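Local coordinates for protein endoglucanase (Ruminococcus champanellensis, PDB 6WQV) that probably hydrolyses internal beta-1,4 linkages of cellulose and related plant polysaccharides as a broad-specificity GH5 glycoside hydrolase, and binds cellotriose, at residues 176-179 with 180-183. Sequence-based numbering, arbitrary orientation. Where two conformers were deposited one is given.
Sequences GGNQ and EARQ
Arg182 folds back from the first turn of its helix to lay its guanidinium group over the backbone that leads into it. The chain bends at chi3 (-63°), which brings one face of the group over the peptide joining Asn178 to Gln179, with Asn178 C 3.4 Å above the plane. Arg182 NH1 donates a hydrogen bond to Gly176 O at 2.8 Å; that oxygen lies in the guanidinium plane, although the N-H reaches it from above the carbonyl plane. Arg182 NH2 donates to a water that also lies within 3.2 Å of Gln179 OE1. Gly176 O and this water, both at the edge, probably fix the rotation of the group, and NE also forms a salt bridge with Asp224.

The Asn178 side chain sets off away from the helix, but its end returns to it. With CG between the backbone N and carbonyl carbon (chi1 57°), Asn178 OD1 accepts a hydrogen bond from Ala181 N at 2.9 Å, nearly head-on to the amide C=O. Asn178 O accepts another from Arg182 N at 3.1 Å, and Gln179 O then takes Gln183 N at 3.0 Å. Glu180 extends away to the backbone N of Asn129, while Ala181 packs on Leu167 and Pro127. This is an Asn N-cap, opening helix 179-197, which follows strand 157-160 in the TIM barrel of this GH5 enzyme.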
# COMPACT_ATOMS: atom_id res chain seq x y z
N GLY A 176 -9.26 7.93 -13.64
CA GLY A 176 -10.58 7.67 -13.10
C GLY A 176 -11.36 6.56 -13.76
O GLY A 176 -12.45 6.22 -13.28
N GLY A 177 -10.87 6.00 -14.86
CA GLY A 177 -11.57 4.89 -15.49
C GLY A 177 -12.90 5.35 -16.05
O GLY A 177 -12.99 6.38 -16.73
N ASN A 178 -13.95 4.58 -15.79
CA ASN A 178 -15.31 4.99 -16.14
C ASN A 178 -16.23 4.75 -14.95
O ASN A 178 -15.84 4.19 -13.92
CB ASN A 178 -15.83 4.32 -17.42
CG ASN A 178 -15.80 2.80 -17.38
OD1 ASN A 178 -15.88 2.19 -16.32
ND2 ASN A 178 -15.70 2.18 -18.55
N GLN A 179 -17.47 5.23 -15.09
CA GLN A 179 -18.41 5.13 -13.98
C GLN A 179 -18.63 3.69 -13.57
O GLN A 179 -18.73 3.37 -12.38
CB GLN A 179 -19.73 5.79 -14.40
CG GLN A 179 -20.82 5.66 -13.38
CD GLN A 179 -22.03 6.48 -13.76
OE1 GLN A 179 -21.93 7.68 -14.00
NE2 GLN A 179 -23.19 5.83 -13.82
N GLU A 180 -18.73 2.79 -14.55
CA GLU A 180 -18.93 1.38 -14.25
C GLU A 180 -17.79 0.83 -13.39
O GLU A 180 -18.03 0.12 -12.41
CB GLU A 180 -19.08 0.59 -15.55
CG GLU A 180 -19.21 -0.90 -15.38
CD GLU A 180 -19.44 -1.63 -16.70
OE1 GLU A 180 -20.09 -1.05 -17.60
OE2 GLU A 180 -18.98 -2.78 -16.83
N ALA A 181 -16.54 1.17 -13.73
CA ALA A 181 -15.42 0.65 -12.96
C ALA A 181 -15.45 1.17 -11.52
O ALA A 181 -15.15 0.43 -10.58
CB ALA A 181 -14.10 1.05 -13.61
N ARG A 182 -15.78 2.45 -11.34
CA ARG A 182 -15.80 3.01 -10.00
C ARG A 182 -16.90 2.36 -9.17
O ARG A 182 -16.72 2.10 -7.97
CB ARG A 182 -15.94 4.53 -10.08
CG ARG A 182 -14.77 5.16 -10.85
CD ARG A 182 -14.80 6.68 -10.88
NE ARG A 182 -15.94 7.28 -11.55
CZ ARG A 182 -15.96 7.71 -12.81
NH1 ARG A 182 -14.89 7.57 -13.60
NH2 ARG A 182 -17.05 8.26 -13.30
N GLN A 183 -18.05 2.08 -9.80
CA GLN A 183 -19.12 1.37 -9.10
C GLN A 183 -18.66 -0.02 -8.68
O GLN A 183 -18.81 -0.40 -7.51
CB GLN A 183 -20.33 1.23 -10.02
CG GLN A 183 -21.16 2.47 -10.23
CD GLN A 183 -22.24 2.26 -11.29
OE1 GLN A 183 -22.14 1.36 -12.13
NE2 GLN A 183 -23.27 3.09 -11.25
O HOH W 1 -19.75 9.22 -12.31